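Replication initiator A family protein (Staphylococcus aureus CA-347, PDB 4PT7) probably initiates replication of staphylococcal multiresistance plasmids by binding DNA and assembling at the replication origin. Local coordinates at residues B[40-45]-B[73-78]; B[47-52]-B[64-69]; B[95-100]-B[106-111]. All blocks are in the same frame, centred on the assembly; numbering follows the deposited sequence.

Contact 1 (B[40-45]-B[73-78]); sequences YAILRD and EILNCK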
loop_
_atom_site.group_PDB
_atom_site.type_symbol
_atom_site.label_atom_id
_atom_site.label_comp_id
_atom_site.label_asym_id
_atom_site.label_seq_id
_atom_site.Cartn_x
_atom_site.Cartn_y
_atom_site.Cartn_z
ATOM N N TYR B 40 -10.427 -2.127 -10.013
ATOM C CA TYR B 40 -11.221 -2.299 -11.224
ATOM C C TYR B 40 -12.199 -1.132 -11.340
ATOM O O TYR B 40 -12.333 -0.525 -12.406
ATOM C CB TYR B 40 -12.000 -3.616 -11.170
ATOM C CG TYR B 40 -12.897 -3.842 -12.370
ATOM C CD1 TYR B 40 -12.447 -4.551 -13.490
ATOM C CD2 TYR B 40 -14.192 -3.308 -12.403
ATOM C CE1 TYR B 40 -13.266 -4.711 -14.618
ATOM C CE2 TYR B 40 -15.013 -3.467 -13.516
ATOM C CZ TYR B 40 -14.542 -4.162 -14.617
ATOM O OH TYR B 40 -15.336 -4.282 -15.725
ATOM N N ALA B 41 -12.863 -0.808 -10.232
ATOM C CA ALA B 41 -13.842 0.273 -10.231
ATOM C C ALA B 41 -13.202 1.627 -10.525
ATOM O O ALA B 41 -13.798 2.469 -11.190
ATOM C CB ALA B 41 -14.583 0.305 -8.901
ATOM N N ILE B 42 -11.985 1.840 -10.036
ATOM C CA ILE B 42 -11.295 3.096 -10.284
ATOM C C ILE B 42 -10.896 3.194 -11.754
ATOM O O ILE B 42 -11.053 4.248 -12.371
ATOM C CB ILE B 42 -10.047 3.244 -9.390
ATOM C CG1 ILE B 42 -10.475 3.297 -7.920
ATOM C CG2 ILE B 42 -9.273 4.498 -9.778
ATOM C CD1 ILE B 42 -9.345 3.552 -6.942
ATOM N N LEU B 43 -10.393 2.104 -12.326
ATOM C CA LEU B 43 -10.017 2.140 -13.736
ATOM C C LEU B 43 -11.258 2.336 -14.616
ATOM O O LEU B 43 -11.185 2.956 -15.679
ATOM C CB LEU B 43 -9.277 0.865 -14.137
ATOM C CG LEU B 43 -7.882 0.682 -13.527
ATOM C CD1 LEU B 43 -7.288 -0.652 -13.974
ATOM C CD2 LEU B 43 -6.977 1.822 -13.954
ATOM N N ARG B 44 -12.397 1.813 -14.160
ATOM C CA ARG B 44 -13.652 1.931 -14.896
ATOM C C ARG B 44 -14.017 3.403 -15.023
ATOM O O ARG B 44 -14.417 3.872 -16.089
ATOM C CB ARG B 44 -14.769 1.175 -14.162
ATOM C CG ARG B 44 -16.144 1.368 -14.764
ATOM C CD ARG B 44 -17.211 0.639 -13.967
ATOM N NE ARG B 44 -17.981 -0.188 -14.880
ATOM C CZ ARG B 44 -19.011 0.241 -15.594
ATOM N NH1 ARG B 44 -19.622 -0.595 -16.417
ATOM N NH2 ARG B 44 -19.462 1.477 -15.448
ATOM N N ASP B 45 -13.869 4.125 -13.919
ATOM C CA ASP B 45 -14.161 5.546 -13.881
ATOM C C ASP B 45 -13.173 6.277 -14.801
ATOM O O ASP B 45 -13.497 7.313 -15.366
ATOM C CB ASP B 45 -14.024 6.057 -12.447
ATOM C CG ASP B 45 -14.275 7.548 -12.332
ATOM O OD1 ASP B 45 -15.450 7.966 -12.377
ATOM O OD2 ASP B 45 -13.287 8.304 -12.202
ATOM N N GLU B 73 -0.094 5.997 -8.992
ATOM C CA GLU B 73 -0.677 7.223 -8.475
ATOM C C GLU B 73 -2.207 7.142 -8.535
ATOM O O GLU B 73 -2.894 7.553 -7.593
ATOM C CB GLU B 73 -0.215 8.420 -9.301
ATOM C CG GLU B 73 -0.727 9.734 -8.765
ATOM C CD GLU B 73 -0.919 10.764 -9.858
ATOM O OE1 GLU B 73 -1.942 10.683 -10.578
ATOM O OE2 GLU B 73 -0.044 11.644 -10.003
ATOM N N ILE B 74 -2.732 6.616 -9.643
ATOM C CA ILE B 74 -4.180 6.500 -9.817
ATOM C C ILE B 74 -4.821 5.541 -8.808
ATOM O O ILE B 74 -5.881 5.830 -8.257
ATOM C CB ILE B 74 -4.542 6.029 -11.254
ATOM C CG1 ILE B 74 -4.188 7.120 -12.273
ATOM C CG2 ILE B 74 -6.030 5.718 -11.341
ATOM C CD1 ILE B 74 -4.336 6.674 -13.726
ATOM N N LEU B 75 -4.164 4.408 -8.580
ATOM C CA LEU B 75 -4.638 3.383 -7.654
ATOM C C LEU B 75 -4.046 3.581 -6.261
ATOM O O LEU B 75 -4.311 2.790 -5.343
ATOM C CB LEU B 75 -4.257 1.990 -8.181
ATOM C CG LEU B 75 -4.685 1.688 -9.623
ATOM C CD1 LEU B 75 -4.215 0.292 -10.052
ATOM C CD2 LEU B 75 -6.194 1.795 -9.706
ATOM N N ASN B 76 -3.243 4.632 -6.114
ATOM C CA ASN B 76 -2.600 4.939 -4.840
ATOM C C ASN B 76 -2.016 3.691 -4.173
ATOM O O ASN B 76 -2.390 3.342 -3.055
ATOM C CB ASN B 76 -3.606 5.611 -3.903
ATOM C CG ASN B 76 -2.996 5.977 -2.556
ATOM O OD1 ASN B 76 -1.866 6.473 -2.486
ATOM N ND2 ASN B 76 -3.746 5.745 -1.481
ATOM N N CYS B 77 -1.095 3.022 -4.860
ATOM C CA CYS B 77 -0.473 1.807 -4.327
ATOM C C CYS B 77 0.997 1.694 -4.740
ATOM O O CYS B 77 1.477 2.478 -5.563
ATOM C CB CYS B 77 -1.223 0.579 -4.840
ATOM S SG CYS B 77 -1.089 0.390 -6.627
ATOM N N LYS B 78 1.695 0.707 -4.176
ATOM C CA LYS B 78 3.103 0.500 -4.493
ATOM C C LYS B 78 3.305 -0.436 -5.679
ATOM O O LYS B 78 2.360 -1.086 -6.128
#
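A helical hydrogen bond from Arg44 N to Tyr40 O, 2.9 Å long, closes the turn that presents Ile42 and Leu43 to Ile74 and Leu75. No hydrogen bond crosses between the segments; they meet through apolar side chains. Ile42 and Leu75 bury the most surface, about equally. The CG2 branch of Ile42, set anti to the backbone N, meets the CG2 methyl of Ile74 at 3.8 Å, the two side chains sliding past each other in opposite directions. The beta branch suits this place, since it puts a methyl close to the main chain where the two segments approach. Leu75 reaches the same group from beside it, its CD2 lying 4.1 Å from Ile42 CG2. That same methyl, Leu75 CD2, also faces Leu43 CD2 at 4.3 Å, so the branched end of one leucine serves two neighbours on the helix. Leu75 further touches Ala39, Leu43 lies on Phe64, and Ile74 lies on Tyr66. On another side of the helix, Arg44 forms a salt bridge with Glu14 of the second subunit. Just past Leu75, Asn76 takes up positive phi and ends its helix in a Schellman motif, and Lys78 stands at the N-cap position of helix 79-91, a sequence of helix, turn and helix consistent with the helix-turn-helix of this family.

Contact 2 (B[47-52]-B[64-69]); sequences LNLSIK and FVYSNE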
loop_
_atom_site.group_PDB
_atom_site.type_symbol
_atom_site.label_atom_id
_atom_site.label_comp_id
_atom_site.label_asym_id
_atom_site.label_seq_id
_atom_site.Cartn_x
_atom_site.Cartn_y
_atom_site.Cartn_z
ATOM N N LEU B 47 -12.112 5.381 -17.695
ATOM C CA LEU B 47 -12.492 5.234 -19.098
ATOM C C LEU B 47 -12.928 6.567 -19.688
ATOM O O LEU B 47 -12.750 6.812 -20.882
ATOM C CB LEU B 47 -13.629 4.218 -19.233
ATOM C CG LEU B 47 -13.267 2.767 -18.902
ATOM C CD1 LEU B 47 -14.518 1.885 -18.889
ATOM C CD2 LEU B 47 -12.268 2.278 -19.920
ATOM N N ASN B 48 -13.502 7.421 -18.844
ATOM C CA ASN B 48 -13.964 8.734 -19.272
ATOM C C ASN B 48 -12.781 9.556 -19.768
ATOM O O ASN B 48 -12.877 10.269 -20.768
ATOM C CB ASN B 48 -14.631 9.463 -18.103
ATOM C CG ASN B 48 -14.999 10.892 -18.445
ATOM O OD1 ASN B 48 -14.822 11.805 -17.627
ATOM N ND2 ASN B 48 -15.518 11.100 -19.656
ATOM N N LEU B 49 -11.670 9.461 -19.046
ATOM C CA LEU B 49 -10.467 10.185 -19.407
ATOM C C LEU B 49 -9.797 9.584 -20.638
ATOM O O LEU B 49 -9.232 10.315 -21.447
ATOM C CB LEU B 49 -9.490 10.214 -18.229
ATOM C CG LEU B 49 -10.001 10.967 -16.997
ATOM C CD1 LEU B 49 -8.937 10.972 -15.910
ATOM C CD2 LEU B 49 -10.373 12.394 -17.390
ATOM N N SER B 50 -9.859 8.262 -20.793
ATOM C CA SER B 50 -9.251 7.650 -21.973
ATOM C C SER B 50 -9.885 8.223 -23.227
ATOM O O SER B 50 -9.195 8.505 -24.203
ATOM C CB SER B 50 -9.427 6.137 -21.979
ATOM O OG SER B 50 -8.643 5.515 -20.977
ATOM N N ILE B 51 -11.201 8.399 -23.197
ATOM C CA ILE B 51 -11.902 8.945 -24.345
ATOM C C ILE B 51 -11.369 10.340 -24.666
ATOM O O ILE B 51 -11.050 10.642 -25.813
ATOM C CB ILE B 51 -13.419 9.008 -24.084
ATOM C CG1 ILE B 51 -13.979 7.586 -24.027
ATOM C CG2 ILE B 51 -14.117 9.822 -25.175
ATOM C CD1 ILE B 51 -15.404 7.512 -23.551
ATOM N N LYS B 52 -11.265 11.184 -23.646
ATOM C CA LYS B 52 -10.760 12.536 -23.840
ATOM C C LYS B 52 -9.325 12.536 -24.365
ATOM O O LYS B 52 -8.927 13.448 -25.085
ATOM C CB LYS B 52 -10.840 13.317 -22.529
ATOM C CG LYS B 52 -12.259 13.636 -22.100
ATOM C CD LYS B 52 -12.285 14.362 -20.767
ATOM C CE LYS B 52 -13.707 14.706 -20.357
ATOM N NZ LYS B 52 -13.750 15.328 -19.002
ATOM N N PHE B 64 -5.991 2.008 -22.057
ATOM C CA PHE B 64 -5.143 2.867 -21.234
ATOM C C PHE B 64 -3.702 2.805 -21.724
ATOM O O PHE B 64 -3.231 1.749 -22.168
ATOM C CB PHE B 64 -5.171 2.425 -19.769
ATOM C CG PHE B 64 -6.512 2.550 -19.126
ATOM C CD1 PHE B 64 -7.178 1.423 -18.651
ATOM C CD2 PHE B 64 -7.104 3.798 -18.972
ATOM C CE1 PHE B 64 -8.422 1.542 -18.030
ATOM C CE2 PHE B 64 -8.346 3.926 -18.352
ATOM C CZ PHE B 64 -9.005 2.797 -17.881
ATOM N N VAL B 65 -3.017 3.944 -21.633
ATOM C CA VAL B 65 -1.623 4.056 -22.040
ATOM C C VAL B 65 -0.875 4.692 -20.876
ATOM O O VAL B 65 0.010 5.519 -21.071
ATOM C CB VAL B 65 -1.456 4.982 -23.265
ATOM C CG1 VAL B 65 -0.089 4.774 -23.880
ATOM C CG2 VAL B 65 -2.545 4.724 -24.273
ATOM N N TYR B 66 -1.247 4.314 -19.660
ATOM C CA TYR B 66 -0.615 4.876 -18.474
ATOM C C TYR B 66 0.662 4.127 -18.085
ATOM O O TYR B 66 0.738 2.897 -18.191
ATOM C CB TYR B 66 -1.600 4.857 -17.303
ATOM C CG TYR B 66 -2.741 5.855 -17.400
ATOM C CD1 TYR B 66 -4.070 5.435 -17.312
ATOM C CD2 TYR B 66 -2.493 7.220 -17.505
ATOM C CE1 TYR B 66 -5.117 6.346 -17.316
ATOM C CE2 TYR B 66 -3.544 8.148 -17.509
ATOM C CZ TYR B 66 -4.851 7.698 -17.412
ATOM O OH TYR B 66 -5.889 8.599 -17.397
ATOM N N SER B 67 1.667 4.873 -17.644
ATOM C CA SER B 67 2.920 4.255 -17.217
ATOM C C SER B 67 2.691 3.676 -15.832
ATOM O O SER B 67 1.691 3.993 -15.177
ATOM C CB SER B 67 4.051 5.290 -17.160
ATOM O OG SER B 67 3.755 6.336 -16.250
ATOM N N ASN B 68 3.607 2.822 -15.393
ATOM C CA ASN B 68 3.504 2.200 -14.082
ATOM C C ASN B 68 3.477 3.245 -12.972
ATOM O O ASN B 68 2.816 3.059 -11.957
ATOM C CB ASN B 68 4.674 1.242 -13.877
ATOM C CG ASN B 68 4.507 -0.051 -14.651
ATOM O OD1 ASN B 68 5.469 -0.791 -14.866
ATOM N ND2 ASN B 68 3.279 -0.340 -15.060
ATOM N N GLU B 69 4.193 4.348 -13.171
ATOM C CA GLU B 69 4.231 5.417 -12.180
ATOM C C GLU B 69 2.850 6.061 -12.076
ATOM O O GLU B 69 2.394 6.405 -10.985
ATOM C CB GLU B 69 5.248 6.510 -12.577
ATOM C CG GLU B 69 6.732 6.135 -12.466
ATOM C CD GLU B 69 7.302 5.419 -13.691
ATOM O OE1 GLU B 69 8.526 5.172 -13.694
ATOM O OE2 GLU B 69 6.553 5.101 -14.642
#
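Phe64 brings its ring up to Ser50 and Leu47 near the end of the long helix 34-52, in what is consistent with a winged-helix fold: the segment after that helix runs beside the hairpin, and Phe64 is joined to Leu108 by backbone hydrogen bonding before helix 68-74 begins. A chi1 of -64° sets CG of Phe64 anti to its carbonyl carbon, and from there the ring extends to the helix. Ser50 OG and Leu47 CD2 both approach the ring obliquely. Ser50 OG sits 3.1 Å from Phe64 CD2, a close approach that a small side chain permits. The hydroxyl is not left without a polar partner there, since it is hydrogen-bonded to the carbonyl oxygen of Tyr63, one residue before Phe64. Further along the ring, Leu47 crosses it at about a right angle and brings CD2 to 3.9 Å from Phe64 CZ. An apolar ring suits this position, for it lies between helix 34-52 and Leu110 of the hairpin.

Tyr66 makes the second point of attachment. Its ring stacks edge-to-face with Trp55, while the hydroxyl at its far end is hydrogen-bonded to Arg46 NH1; tyrosine suits the buried place, with an apolar ring and a hydroxyl that Arg46 satisfies. Leu49 crosses Tyr66 at about a right angle, and its CB comes within 4.0 Å of Tyr66 OH.

Contact 3 (B[95-100]-B[106-111]); sequences LIQKRR and NILYLM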
loop_
_atom_site.group_PDB
_atom_site.type_symbol
_atom_site.label_atom_id
_atom_site.label_comp_id
_atom_site.label_asym_id
_atom_site.label_seq_id
_atom_site.Cartn_x
_atom_site.Cartn_y
_atom_site.Cartn_z
ATOM N N LEU B 95 -8.948 -7.844 -17.481
ATOM C CA LEU B 95 -7.932 -6.926 -17.973
ATOM C C LEU B 95 -7.055 -7.574 -19.026
ATOM O O LEU B 95 -6.603 -8.706 -18.848
ATOM C CB LEU B 95 -7.049 -6.461 -16.810
ATOM C CG LEU B 95 -5.936 -5.457 -17.120
ATOM C CD1 LEU B 95 -6.561 -4.127 -17.484
ATOM C CD2 LEU B 95 -5.027 -5.294 -15.908
ATOM N N ILE B 96 -6.826 -6.858 -20.124
ATOM C CA ILE B 96 -5.969 -7.344 -21.198
ATOM C C ILE B 96 -4.745 -6.440 -21.206
ATOM O O ILE B 96 -4.869 -5.213 -21.158
ATOM C CB ILE B 96 -6.646 -7.253 -22.580
ATOM C CG1 ILE B 96 -7.874 -8.164 -22.630
ATOM C CG2 ILE B 96 -5.641 -7.638 -23.672
ATOM C CD1 ILE B 96 -7.580 -9.617 -22.345
ATOM N N GLN B 97 -3.566 -7.045 -21.277
ATOM C CA GLN B 97 -2.325 -6.281 -21.268
ATOM C C GLN B 97 -1.441 -6.582 -22.477
ATOM O O GLN B 97 -0.990 -7.715 -22.658
ATOM C CB GLN B 97 -1.561 -6.579 -19.970
ATOM C CG GLN B 97 -0.380 -5.657 -19.700
ATOM C CD GLN B 97 0.236 -5.870 -18.322
ATOM O OE1 GLN B 97 1.121 -5.121 -17.906
ATOM N NE2 GLN B 97 -0.230 -6.894 -17.609
ATOM N N LYS B 98 -1.206 -5.569 -23.308
ATOM C CA LYS B 98 -0.350 -5.711 -24.489
ATOM C C LYS B 98 0.948 -4.939 -24.256
ATOM O O LYS B 98 0.940 -3.714 -24.101
ATOM C CB LYS B 98 -1.047 -5.176 -25.747
ATOM C CG LYS B 98 -2.272 -5.976 -26.184
ATOM C CD LYS B 98 -2.809 -5.498 -27.527
ATOM C CE LYS B 98 -4.068 -6.266 -27.936
ATOM N NZ LYS B 98 -3.841 -7.737 -28.027
ATOM N N ARG B 99 2.064 -5.662 -24.225
ATOM C CA ARG B 99 3.361 -5.037 -24.001
ATOM C C ARG B 99 3.952 -4.428 -25.267
ATOM O O ARG B 99 3.739 -4.930 -26.374
ATOM C CB ARG B 99 4.342 -6.052 -23.413
ATOM C CG ARG B 99 4.071 -6.395 -21.958
ATOM C CD ARG B 99 5.194 -7.236 -21.369
ATOM N NE ARG B 99 5.120 -7.303 -19.912
ATOM C CZ ARG B 99 4.144 -7.897 -19.233
ATOM N NH1 ARG B 99 3.145 -8.487 -19.879
ATOM N NH2 ARG B 99 4.163 -7.901 -17.906
ATOM N N ARG B 100 4.690 -3.337 -25.088
ATOM C CA ARG B 100 5.331 -2.641 -26.195
ATOM C C ARG B 100 6.843 -2.647 -25.971
ATOM O O ARG B 100 7.612 -2.125 -26.785
ATOM C CB ARG B 100 4.795 -1.208 -26.283
ATOM C CG ARG B 100 3.323 -1.130 -26.687
ATOM C CD ARG B 100 2.639 0.105 -26.126
ATOM N NE ARG B 100 3.182 1.353 -26.654
ATOM C CZ ARG B 100 2.827 2.560 -26.219
ATOM N NH1 ARG B 100 1.932 2.677 -25.248
ATOM N NH2 ARG B 100 3.362 3.649 -26.753
ATOM N N ASN B 106 2.751 -0.099 -21.288
ATOM C CA ASN B 106 1.980 -1.194 -21.852
ATOM C C ASN B 106 0.552 -0.734 -22.125
ATOM O O ASN B 106 0.040 0.164 -21.461
ATOM C CB ASN B 106 1.962 -2.387 -20.891
ATOM C CG ASN B 106 3.348 -2.946 -20.631
ATOM O OD1 ASN B 106 4.100 -3.232 -21.567
ATOM N ND2 ASN B 106 3.695 -3.105 -19.355
ATOM N N ILE B 107 -0.082 -1.343 -23.117
ATOM C CA ILE B 107 -1.455 -1.010 -23.459
ATOM C C ILE B 107 -2.367 -1.884 -22.609
ATOM O O ILE B 107 -2.282 -3.107 -22.671
ATOM C CB ILE B 107 -1.756 -1.305 -24.940
ATOM C CG1 ILE B 107 -0.760 -0.566 -25.831
ATOM C CG2 ILE B 107 -3.170 -0.866 -25.280
ATOM C CD1 ILE B 107 -0.782 0.930 -25.635
ATOM N N LEU B 108 -3.219 -1.253 -21.806
ATOM C CA LEU B 108 -4.156 -1.982 -20.950
ATOM C C LEU B 108 -5.599 -1.789 -21.412
ATOM O O LEU B 108 -6.050 -0.659 -21.641
ATOM C CB LEU B 108 -4.041 -1.527 -19.487
ATOM C CG LEU B 108 -2.938 -2.121 -18.603
ATOM C CD1 LEU B 108 -1.583 -1.805 -19.199
ATOM C CD2 LEU B 108 -3.038 -1.547 -17.189
ATOM N N TYR B 109 -6.314 -2.901 -21.547
ATOM C CA TYR B 109 -7.715 -2.879 -21.948
ATOM C C TYR B 109 -8.542 -3.411 -20.792
ATOM O O TYR B 109 -8.421 -4.587 -20.427
ATOM C CB TYR B 109 -7.983 -3.783 -23.156
ATOM C CG TYR B 109 -7.591 -3.210 -24.493
ATOM C CD1 TYR B 109 -6.346 -3.482 -25.049
ATOM C CD2 TYR B 109 -8.481 -2.415 -25.219
ATOM C CE1 TYR B 109 -5.991 -2.977 -26.301
ATOM C CE2 TYR B 109 -8.139 -1.907 -26.466
ATOM C CZ TYR B 109 -6.894 -2.192 -27.002
ATOM O OH TYR B 109 -6.543 -1.686 -28.232
ATOM N N LEU B 110 -9.371 -2.553 -20.208
ATOM C CA LEU B 110 -10.235 -2.991 -19.121
ATOM C C LEU B 110 -11.355 -3.742 -19.840
ATOM O O LEU B 110 -11.747 -3.348 -20.940
ATOM C CB LEU B 110 -10.826 -1.794 -18.383
ATOM C CG LEU B 110 -10.847 -1.834 -16.854
ATOM C CD1 LEU B 110 -12.098 -1.117 -16.358
ATOM C CD2 LEU B 110 -10.826 -3.254 -16.352
ATOM N N MET B 111 -11.862 -4.807 -19.227
ATOM C CA MET B 111 -12.924 -5.607 -19.824
ATOM C C MET B 111 -14.152 -5.701 -18.918
ATOM O O MET B 111 -14.049 -5.622 -17.697
ATOM C CB MET B 111 -12.406 -7.017 -20.097
ATOM C CG MET B 111 -11.102 -7.060 -20.868
ATOM S SD MET B 111 -11.248 -6.392 -22.521
ATOM C CE MET B 111 -12.067 -7.772 -23.311
#
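Ile96 and Tyr109 face each other as an antiparallel hydrogen-bonded pair, as do Lys98 and Ile107, and the backbone ladder they share is the tight part of this contact. Four backbone bonds, Ile96 N to Tyr109 O, Tyr109 N to Ile96 O, Lys98 N to Ile107 O and Ile107 N to Lys98 O, are each 2.8 Å long. The straightest is that from Lys98 N, with 175° at the hydrogen. CA-H...O contacts accompany them, as where Leu108 CA approaches Ile96 O at 3.3 Å.

The packing stays close at Leu95 and Leu108, which are buried on one face of the sheet. Leu95 CG stands anti to its backbone N (chi1 -178°), which brings CD1 across to 4.1 Å from Leu108 CB. On the same face Leu110 packs on Leu43 of helix 34-52, whereas Gln97 lies alongside Leu108 and sends its amide to Glu90 of helix 79-91, with NE2 hydrogen-bonded to OE1.

The two strands form a beta hairpin that follows helix 79-91, consistent with the wing of a winged-helix domain. On its other face Ile96 CG1 meets Met111 SD at 3.8 Å, and Tyr109 also touches Asp57 and Asn61 of the loop that follows helix 34-52.

Looseness sets in with the exposed chains of Lys98 and Arg99. The extended chain of Lys98 brings CE to 4.1 Å from Tyr109 CE1, and the bend at chi4 turns only NZ, whose end leads away. Arg99 keeps its aliphatic CG 3.2 Å from Asn106 OD1. In the partly exposed Arg100, CD rests 3.5 Å from Ile107 CG1, and the bend at chi3 (64°) turns the guanidinium so that Arg100 NH1 lies 3.3 Å from Ile107 CD1.

In the fold
From the N terminus, helix 34-52 supplies the first segments of two contacts. Contact 1 closes a long loop by bringing the end of helix 68-74 back to residues 40-45, and contact 2 is nested inside it, joining the last turns of helix 34-52 to the segment leading into helix 68-74. Contact 3 follows in series and closes only the short hairpin loop between strands 95-98 and 107-110. The three meet at shared neighbours: Leu43 and Phe64 link contacts 1 and 2, Phe64 and Leu108 link contact 2 to the hairpin, and Tyr40 with Leu110 and Met111 ties the long helix to the end of the hairpin.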